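Local structure of putative uncharacterized protein (Rhodobacter sphaeroides 2.4.1, 3FAC) at residues Gly3-Cys7 and Gly8-Ile12; Cys26-Ser29 and Phe30-Arg33; Trp68-Arg71 and Thr72-Ile75. The protein is uncharacterised but belongs to the Gfa family, whose members are generally assigned a zinc-dependent carbon-sulfur lyase activity that this protein may share. All coordinates share one frame; numbering follows the deposited sequence.

Contacts 1 and 3 form two halves of one cysteine cluster, their centres about 9 Å apart on the same side of the chain's centre. Cys-5 and Cys-7 of contact 1 meet Cys-70 and Cys-73 of contact 3; Cys-7 is modelled as disulfide-linked to Cys-73, but Cys-7 SG lies 2.6 Å, long for a disulfide, from both Cys-73 SG and Cys-70 SG, so the bonding pattern is doubtful. Contact 2 carries a separate group of three cysteines, its centre about 23 Å from that of contact 1 and about 17 Å from that of contact 3, whose nearest atoms lie about 7 Å away. The two groups are consistent with the two zinc sites of Gfa relatives.

Contact 1 (Gly3-Cys7 and Gly8-Ile12); sequences GTCHC and GAVEI
Gly-8 closes the tight turn begun by Cys-5, in a beta hairpin whose antiparallel strands 2-4 and 11-14 are joined by a loop with a Cys-X-Cys pair. Its amide N reaches back to Cys-5 O through a weak and somewhat doubtful hydrogen bond, and its positive phi of 86° reverses the chain here. Ala-9 follows, its methyl CB 3.7 Å from Cys-7 SG. The first torsion of Cys-5 sets its SG between its own N and carbonyl carbon and turns the sulfur into the loop, where it lies 3.4 Å from both Gly-8 N and Val-10 N, with Ala-9 N barely farther. Cys-5 and Cys-7 face Cys-70 and Cys-73, and Cys-7 is joined to Cys-73 in the deposited model; the grouping is consistent with a zinc site of Gfa relatives. Val-10 adds an apolar flank, its CG2 branch 3.8 Å from Cys-5 SG, and its carbonyl O accepts from Cys-5 N at 3.2 Å, with the donor tilted from the carbonyl plane; Thr-4 CA offers a C-H to the same oxygen. Glu-11 pairs with Thr-4 at a non-hydrogen-bonded position. The two side chains run alongside each other on one face of the sheet, the methyl CG2 of Thr-4 lying 3.7 Å from Glu-11 CG, while the carboxylate of Glu-11 goes on to a salt bridge with Arg-50 on the neighbouring strand 46-50. Ile-12 completes the ladder opposite Gly-3 in a hydrogen-bonded pair: Ile-12 N gives to Gly-3 O at 2.8 Å, and Gly-3 N returns a longer bond to Ile-12 O from above the carbonyl plane. On this other face Ile-12 swings its CG1 branch over the bare backbone of glycine, CG1 resting 3.6 Å from Gly-3 CA.

Contact 2 (Cys26-Ser29 and Phe30-Arg33); sequences CDCS and FCRR
This is a local turn-and-cap contact at the surface, where the loop following strand 11-14 rolls into the short helix 31-34. Cys-28 caps the turn: Cys-31 N gives its hydrogen to Cys-28 SG at 3.3 Å, a sulfur of uncertain position. Cys-28 O accepts from Arg-32 N at 2.9 Å in a nearly straight bond. Arg-32 bends at its third torsion (58°), which folds the guanidinium back over the turn. Its NE makes a weak bond to Cys-28 O, near the plane of the group, and both NE and NH2 bond weakly to Asp-27 O. Arg-33 stays extended from CG to NE, and its NH1 grips Ser-29 O at 2.7 Å with the oxygen almost in the guanidinium plane. Both arginines thus cover carbonyls of the loop's outer side. On the other side, Cys-26 SG and Cys-28 SG both lie near Cys-31 SG, while the ring of Phe-30 leads away to meet Tyr-58, Phe-60 and His-67. Cys-26 and Cys-31 are seen as a disulfide, but 2.9 Å between their SG atoms is long, so their positions are doubtful. The Cys-X-Cys-X-X-Cys spacing and the three gathered sulfurs are consistent with the catalytic zinc site of Gfa relatives.

Contact 3 (Trp68-Arg71 and Thr72-Ile75); sequences WFCR and TCGI
Cys-70 and Cys-73 bring their sulfurs together at the tight side of a turn that ends strand 66-70, with Cys-70 SG 3.4 Å from Cys-73 SG. The first torsion of Cys-70, at 180°, places SG opposite its own backbone N and inside the turn formed by the following residues. There the amides of Thr-72 and Cys-73 both point at it: Thr-72 N lies 3.5 Å and Cys-73 N 3.7 Å from Cys-70 SG, both weak bonds to a sulfur whose position is less certain. The sulfurs of Cys-5 and Cys-7 lie against the buried Cys-70, and Cys-73 is joined to Cys-7 in the deposited model. The backbone fastens the turn on either side of Cys-70. Cys-70 O accepts a weak bond from Gly-74 N, whose positive phi (70°) turns the chain back, and Cys-70 N gives to Ile-75 O at 3.1 Å, with a nearly straight N-H...O angle (169°) but a donor above the carbonyl plane. Ile-75 O also takes a C-H from Phe-69 CA, and the ring of Phe-69 passes Gly-74 obliquely, its CD1 4.2 Å from Gly-74 CA. The solvent side is much looser. Arg-71 and Thr-72 are exposed, and the side chains of these neighbours cross at an angle with little more than a touch, Arg-71 CG to Thr-72 OG1 at 4.0 Å. That hydroxyl has its hydrogen-bond partner elsewhere, in Asn-54 OD1. The long chain of Arg-71 bends at its third torsion and heads away from the 72-75 segment. A Cys-X-X-Cys-Gly turn with amides directed at its first sulfur resembles a zinc knuckle, and together with the other cysteine pair it is consistent with the structural zinc site of Gfa relatives.

Contact 1 (Gly3-Cys7 and Gly8-Ile12)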
ATOM      1  N   GLY A   3      -5.105  -7.033  -5.853  1.00 18.95           N
ATOM      2  CA  GLY A   3      -4.231  -6.951  -4.698  1.00 18.59           C
ATOM      3  C   GLY A   3      -4.868  -7.757  -3.584  1.00 17.91           C
ATOM      4  O   GLY A   3      -6.085  -7.682  -3.391  1.00 16.18           O
ATOM      5  N   THR A   4      -4.069  -8.533  -2.856  1.00 15.87           N
ATOM      6  CA  THR A   4      -4.609  -9.346  -1.770  1.00 15.37           C
ATOM      7  C   THR A   4      -3.603  -9.541  -0.647  1.00 14.61           C
ATOM      8  O   THR A   4      -2.416  -9.734  -0.905  1.00 13.31           O
ATOM      9  CB  THR A   4      -5.013 -10.743  -2.267  1.00 15.47           C
ATOM     10  OG1 THR A   4      -3.873 -11.380  -2.854  1.00 16.09           O
ATOM     11  CG2 THR A   4      -6.129 -10.652  -3.297  1.00 15.77           C
ATOM     12  N   CYS A   5      -4.071  -9.489   0.599  1.00 14.45           N
ATOM     13  CA  CYS A   5      -3.171  -9.698   1.723  1.00 14.16           C
ATOM     14  C   CYS A   5      -2.848 -11.191   1.752  1.00 15.65           C
ATOM     15  O   CYS A   5      -3.355 -11.955   0.929  1.00 14.63           O
ATOM     16  CB  CYS A   5      -3.821  -9.260   3.043  1.00 13.24           C
ATOM     17  SG  CYS A   5      -5.178 -10.304   3.656  1.00  8.65           S
ATOM     18  N   HIS A   6      -2.009 -11.614   2.688  1.00 15.82           N
ATOM     19  CA  HIS A   6      -1.649 -13.021   2.755  1.00 14.86           C
ATOM     20  C   HIS A   6      -2.825 -13.894   3.177  1.00 13.18           C
ATOM     21  O   HIS A   6      -3.162 -14.849   2.480  1.00 14.22           O
ATOM     22  CB  HIS A   6      -0.485 -13.238   3.710  1.00 14.95           C
ATOM     23  CG  HIS A   6       0.078 -14.618   3.639  1.00 15.88           C
ATOM     24  ND1 HIS A   6       0.662 -15.118   2.496  1.00 16.57           N
ATOM     25  CD2 HIS A   6       0.095 -15.622   4.544  1.00 15.35           C
ATOM     26  CE1 HIS A   6       1.016 -16.374   2.699  1.00 16.19           C
ATOM     27  NE2 HIS A   6       0.682 -16.704   3.934  1.00 17.67           N
ATOM     28  N   CYS A   7      -3.436 -13.569   4.316  1.00  8.62           N
ATOM     29  CA  CYS A   7      -4.599 -14.307   4.822  1.00  7.00           C
ATOM     30  C   CYS A   7      -5.614 -14.491   3.700  1.00  8.27           C
ATOM     31  O   CYS A   7      -6.368 -15.470   3.677  1.00  8.90           O
ATOM     32  CB  CYS A   7      -5.268 -13.539   5.981  1.00  4.10           C
ATOM     33  SG  CYS A   7      -5.306 -11.706   5.784  1.00  2.15           S
ATOM     34  N   GLY A   8      -5.620 -13.541   2.767  1.00  7.61           N
ATOM     35  CA  GLY A   8      -6.551 -13.595   1.656  1.00 11.54           C
ATOM     36  C   GLY A   8      -7.871 -12.952   2.040  1.00 12.90           C
ATOM     37  O   GLY A   8      -8.811 -12.908   1.246  1.00 12.26           O
ATOM     38  N   ALA A   9      -7.933 -12.450   3.270  1.00 14.43           N
ATOM     39  CA  ALA A   9      -9.134 -11.801   3.783  1.00 16.11           C
ATOM     40  C   ALA A   9      -9.436 -10.496   3.050  1.00 17.25           C
ATOM     41  O   ALA A   9     -10.595 -10.142   2.847  1.00 16.80           O
ATOM     42  CB  ALA A   9      -8.978 -11.525   5.283  1.00 14.91           C
ATOM     43  N   VAL A  10      -8.389  -9.786   2.648  1.00 18.56           N
ATOM     44  CA  VAL A  10      -8.566  -8.508   1.973  1.00 19.27           C
ATOM     45  C   VAL A  10      -8.203  -8.538   0.488  1.00 21.51           C
ATOM     46  O   VAL A  10      -7.177  -9.096   0.096  1.00 20.08           O
ATOM     47  CB  VAL A  10      -7.708  -7.416   2.651  1.00 18.48           C
ATOM     48  CG1 VAL A  10      -8.160  -6.048   2.196  1.00 18.28           C
ATOM     49  CG2 VAL A  10      -7.792  -7.541   4.162  1.00 19.30           C
ATOM     50  N   GLU A  11      -9.057  -7.939  -0.337  1.00 22.25           N
ATOM     51  CA  GLU A  11      -8.795  -7.857  -1.768  1.00 23.22           C
ATOM     52  C   GLU A  11      -9.143  -6.480  -2.305  1.00 22.96           C
ATOM     53  O   GLU A  11     -10.258  -5.995  -2.123  1.00 23.01           O
ATOM     54  CB  GLU A  11      -9.588  -8.899  -2.562  1.00 22.85           C
ATOM     55  CG  GLU A  11      -9.285  -8.808  -4.061  1.00 26.44           C
ATOM     56  CD  GLU A  11      -9.978  -9.869  -4.893  1.00 29.02           C
ATOM     57  OE1 GLU A  11      -9.867 -11.065  -4.547  1.00 30.87           O
ATOM     58  OE2 GLU A  11     -10.616  -9.507  -5.907  1.00 27.17           O
ATOM     59  N   ILE A  12      -8.184  -5.851  -2.969  1.00 22.95           N
ATOM     60  CA  ILE A  12      -8.419  -4.540  -3.542  1.00 23.14           C
ATOM     61  C   ILE A  12      -8.400  -4.625  -5.064  1.00 24.63           C
ATOM     62  O   ILE A  12      -8.022  -5.649  -5.641  1.00 25.21           O
ATOM     63  CB  ILE A  12      -7.355  -3.522  -3.078  1.00 21.77           C
ATOM     64  CG1 ILE A  12      -5.959  -4.001  -3.476  1.00 20.65           C
ATOM     65  CG2 ILE A  12      -7.437  -3.334  -1.573  1.00 21.11           C
ATOM     66  CD1 ILE A  12      -4.869  -2.981  -3.212  1.00 20.84           C
TER

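Contact 2 (Cys26-Ser29 and Phe30-Arg33)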
ATOM      1  N   CYS A  26       9.698   5.039   1.679  1.00 38.92           N
ATOM      2  CA  CYS A  26       9.805   6.042   2.739  1.00 35.25           C
ATOM      3  C   CYS A  26      10.624   5.408   3.857  1.00 35.56           C
ATOM      4  O   CYS A  26      10.432   4.238   4.185  1.00 35.28           O
ATOM      5  CB  CYS A  26       8.405   6.431   3.247  1.00 34.16           C
ATOM      6  SG  CYS A  26       8.317   7.473   4.763  1.00 21.45           S
ATOM      7  N   ASP A  27      11.552   6.166   4.427  1.00 35.09           N
ATOM      8  CA  ASP A  27      12.377   5.632   5.501  1.00 34.48           C
ATOM      9  C   ASP A  27      12.098   6.330   6.825  1.00 33.57           C
ATOM     10  O   ASP A  27      12.926   6.302   7.732  1.00 33.76           O
ATOM     11  CB  ASP A  27      13.861   5.750   5.144  1.00 35.46           C
ATOM     12  CG  ASP A  27      14.394   7.163   5.295  1.00 36.81           C
ATOM     13  OD1 ASP A  27      13.673   8.123   4.941  1.00 37.73           O
ATOM     14  OD2 ASP A  27      15.545   7.306   5.756  1.00 35.89           O
ATOM     15  N   CYS A  28      10.930   6.959   6.933  1.00 32.00           N
ATOM     16  CA  CYS A  28      10.558   7.635   8.168  1.00 30.51           C
ATOM     17  C   CYS A  28      10.445   6.581   9.273  1.00 30.73           C
ATOM     18  O   CYS A  28      10.502   5.379   8.997  1.00 31.26           O
ATOM     19  CB  CYS A  28       9.227   8.375   7.999  1.00 30.09           C
ATOM     20  SG  CYS A  28       7.805   7.334   7.610  1.00 25.94           S
ATOM     21  N   SER A  29      10.284   7.021  10.517  1.00 29.87           N
ATOM     22  CA  SER A  29      10.188   6.089  11.639  1.00 28.31           C
ATOM     23  C   SER A  29       9.156   4.976  11.429  1.00 27.09           C
ATOM     24  O   SER A  29       9.359   3.847  11.874  1.00 26.60           O
ATOM     25  CB  SER A  29       9.874   6.845  12.937  1.00 27.34           C
ATOM     26  OG  SER A  29       8.615   7.493  12.872  1.00 29.86           O
ATOM     27  N   PHE A  30       8.057   5.288  10.750  1.00 25.13           N
ATOM     28  CA  PHE A  30       7.016   4.296  10.507  1.00 24.55           C
ATOM     29  C   PHE A  30       7.263   3.453   9.257  1.00 24.90           C
ATOM     30  O   PHE A  30       7.283   2.222   9.325  1.00 25.58           O
ATOM     31  CB  PHE A  30       5.651   4.978  10.393  1.00 22.42           C
ATOM     32  CG  PHE A  30       4.522   4.036  10.064  1.00 20.93           C
ATOM     33  CD1 PHE A  30       4.106   3.079  10.980  1.00 20.97           C
ATOM     34  CD2 PHE A  30       3.864   4.122   8.841  1.00 19.03           C
ATOM     35  CE1 PHE A  30       3.044   2.220  10.683  1.00 20.87           C
ATOM     36  CE2 PHE A  30       2.807   3.274   8.532  1.00 17.87           C
ATOM     37  CZ  PHE A  30       2.392   2.318   9.457  1.00 19.85           C
ATOM     38  N   CYS A  31       7.446   4.109   8.119  1.00 24.23           N
ATOM     39  CA  CYS A  31       7.666   3.394   6.869  1.00 24.43           C
ATOM     40  C   CYS A  31       8.876   2.468   6.939  1.00 24.35           C
ATOM     41  O   CYS A  31       8.853   1.367   6.390  1.00 21.10           O
ATOM     42  CB  CYS A  31       7.817   4.388   5.715  1.00 24.69           C
ATOM     43  SG  CYS A  31       6.369   5.475   5.479  1.00 29.28           S
ATOM     44  N   ARG A  32       9.930   2.904   7.622  1.00 25.40           N
ATOM     45  CA  ARG A  32      11.125   2.081   7.753  1.00 24.99           C
ATOM     46  C   ARG A  32      10.747   0.783   8.455  1.00 25.06           C
ATOM     47  O   ARG A  32      11.350  -0.265   8.210  1.00 24.39           O
ATOM     48  CB  ARG A  32      12.187   2.798   8.576  1.00 27.50           C
ATOM     49  CG  ARG A  32      11.925   2.775  10.080  1.00 31.08           C
ATOM     50  CD  ARG A  32      13.093   3.385  10.822  1.00 32.96           C
ATOM     51  NE  ARG A  32      13.333   4.751  10.372  1.00 35.33           N
ATOM     52  CZ  ARG A  32      14.421   5.453  10.659  1.00 36.12           C
ATOM     53  NH1 ARG A  32      15.385   4.918  11.400  1.00 35.19           N
ATOM     54  NH2 ARG A  32      14.544   6.693  10.205  1.00 35.78           N
ATOM     55  N   ARG A  33       9.752   0.864   9.336  1.00 23.93           N
ATOM     56  CA  ARG A  33       9.278  -0.306  10.070  1.00 23.67           C
ATOM     57  C   ARG A  33       8.357  -1.184   9.214  1.00 23.37           C
ATOM     58  O   ARG A  33       8.319  -2.400   9.392  1.00 21.80           O
ATOM     59  CB  ARG A  33       8.564   0.120  11.362  1.00 23.83           C
ATOM     60  CG  ARG A  33       9.507   0.498  12.511  1.00 21.16           C
ATOM     61  CD  ARG A  33       8.727   0.732  13.797  1.00 20.86           C
ATOM     62  NE  ARG A  33       9.573   0.957  14.970  1.00 21.41           N
ATOM     63  CZ  ARG A  33      10.356   2.019  15.148  1.00 20.34           C
ATOM     64  NH1 ARG A  33      10.414   2.967  14.224  1.00 19.61           N
ATOM     65  NH2 ARG A  33      11.066   2.141  16.261  1.00 16.84           N
TER

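Contact 3 (Trp68-Arg71 and Thr72-Ile75)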
ATOM      1  N   TRP A  68      -3.583   1.355   6.367  1.00 17.50           N
ATOM      2  CA  TRP A  68      -4.434   0.197   6.618  1.00 16.04           C
ATOM      3  C   TRP A  68      -3.625  -1.088   6.543  1.00 15.98           C
ATOM      4  O   TRP A  68      -2.668  -1.184   5.775  1.00 15.79           O
ATOM      5  CB  TRP A  68      -5.569   0.109   5.598  1.00 17.53           C
ATOM      6  CG  TRP A  68      -6.265   1.398   5.337  1.00 22.09           C
ATOM      7  CD1 TRP A  68      -5.873   2.378   4.473  1.00 23.37           C
ATOM      8  CD2 TRP A  68      -7.465   1.865   5.957  1.00 21.84           C
ATOM      9  NE1 TRP A  68      -6.755   3.428   4.516  1.00 24.32           N
ATOM     10  CE2 TRP A  68      -7.743   3.139   5.421  1.00 24.36           C
ATOM     11  CE3 TRP A  68      -8.335   1.330   6.917  1.00 23.28           C
ATOM     12  CZ2 TRP A  68      -8.858   3.894   5.813  1.00 25.11           C
ATOM     13  CZ3 TRP A  68      -9.448   2.081   7.309  1.00 24.69           C
ATOM     14  CH2 TRP A  68      -9.697   3.348   6.756  1.00 24.85           C
ATOM     15  N   PHE A  69      -4.011  -2.070   7.350  1.00 15.28           N
ATOM     16  CA  PHE A  69      -3.341  -3.364   7.353  1.00 15.04           C
ATOM     17  C   PHE A  69      -4.321  -4.436   7.812  1.00 14.90           C
ATOM     18  O   PHE A  69      -5.193  -4.181   8.642  1.00 13.87           O
ATOM     19  CB  PHE A  69      -2.093  -3.329   8.249  1.00 14.64           C
ATOM     20  CG  PHE A  69      -2.387  -3.292   9.724  1.00 13.94           C
ATOM     21  CD1 PHE A  69      -2.728  -4.453  10.414  1.00 14.13           C
ATOM     22  CD2 PHE A  69      -2.295  -2.098  10.432  1.00 15.44           C
ATOM     23  CE1 PHE A  69      -2.970  -4.430  11.783  1.00 12.49           C
ATOM     24  CE2 PHE A  69      -2.536  -2.063  11.805  1.00 14.97           C
ATOM     25  CZ  PHE A  69      -2.874  -3.233  12.481  1.00 14.86           C
ATOM     26  N   CYS A  70      -4.187  -5.628   7.243  1.00 14.96           N
ATOM     27  CA  CYS A  70      -5.054  -6.752   7.574  1.00 15.47           C
ATOM     28  C   CYS A  70      -4.869  -7.186   9.030  1.00 16.00           C
ATOM     29  O   CYS A  70      -3.759  -7.480   9.453  1.00 16.91           O
ATOM     30  CB  CYS A  70      -4.746  -7.915   6.633  1.00 14.99           C
ATOM     31  SG  CYS A  70      -5.740  -9.382   6.926  1.00 10.87           S
ATOM     32  N   ARG A  71      -5.959  -7.234   9.791  1.00 16.75           N
ATOM     33  CA  ARG A  71      -5.890  -7.612  11.207  1.00 17.14           C
ATOM     34  C   ARG A  71      -5.486  -9.067  11.439  1.00 15.70           C
ATOM     35  O   ARG A  71      -5.042  -9.425  12.529  1.00 15.75           O
ATOM     36  CB  ARG A  71      -7.239  -7.351  11.894  1.00 18.08           C
ATOM     37  CG  ARG A  71      -8.359  -8.262  11.417  1.00 22.96           C
ATOM     38  CD  ARG A  71      -9.742  -7.745  11.805  1.00 24.10           C
ATOM     39  NE  ARG A  71      -9.967  -7.756  13.247  1.00 29.00           N
ATOM     40  CZ  ARG A  71     -10.107  -8.856  13.985  1.00 31.18           C
ATOM     41  NH1 ARG A  71     -10.048 -10.057  13.420  1.00 32.07           N
ATOM     42  NH2 ARG A  71     -10.304  -8.755  15.294  1.00 32.52           N
ATOM     43  N   THR A  72      -5.629  -9.902  10.414  1.00 13.71           N
ATOM     44  CA  THR A  72      -5.302 -11.316  10.543  1.00 11.88           C
ATOM     45  C   THR A  72      -3.848 -11.648  10.224  1.00 12.00           C
ATOM     46  O   THR A  72      -3.140 -12.203  11.066  1.00 10.36           O
ATOM     47  CB  THR A  72      -6.219 -12.180   9.648  1.00 11.14           C
ATOM     48  OG1 THR A  72      -7.585 -11.892   9.955  1.00 12.26           O
ATOM     49  CG2 THR A  72      -5.974 -13.658   9.892  1.00  7.27           C
ATOM     50  N   CYS A  73      -3.407 -11.318   9.012  1.00 11.08           N
ATOM     51  CA  CYS A  73      -2.039 -11.610   8.612  1.00  9.96           C
ATOM     52  C   CYS A  73      -1.086 -10.435   8.857  1.00  9.59           C
ATOM     53  O   CYS A  73       0.132 -10.561   8.704  1.00  8.84           O
ATOM     54  CB  CYS A  73      -2.005 -12.044   7.140  1.00 10.59           C
ATOM     55  SG  CYS A  73      -2.853 -10.939   5.987  1.00 12.08           S
ATOM     56  N   GLY A  74      -1.646  -9.295   9.242  1.00  6.37           N
ATOM     57  CA  GLY A  74      -0.830  -8.126   9.521  1.00  6.90           C
ATOM     58  C   GLY A  74      -0.192  -7.480   8.307  1.00  7.17           C
ATOM     59  O   GLY A  74       0.626  -6.573   8.449  1.00  5.41           O
ATOM     60  N   ILE A  75      -0.571  -7.927   7.111  1.00  9.10           N
ATOM     61  CA  ILE A  75       0.000  -7.381   5.881  1.00  9.39           C
ATOM     62  C   ILE A  75      -0.527  -6.006   5.483  1.00 11.40           C
ATOM     63  O   ILE A  75      -1.732  -5.793   5.351  1.00 11.87           O
ATOM     64  CB  ILE A  75      -0.219  -8.341   4.694  1.00  9.14           C
ATOM     65  CG1 ILE A  75       0.491  -9.672   4.964  1.00 10.57           C
ATOM     66  CG2 ILE A  75       0.277  -7.696   3.402  1.00  4.63           C
ATOM     67  CD1 ILE A  75       1.993  -9.537   5.223  1.00  8.96           C
TER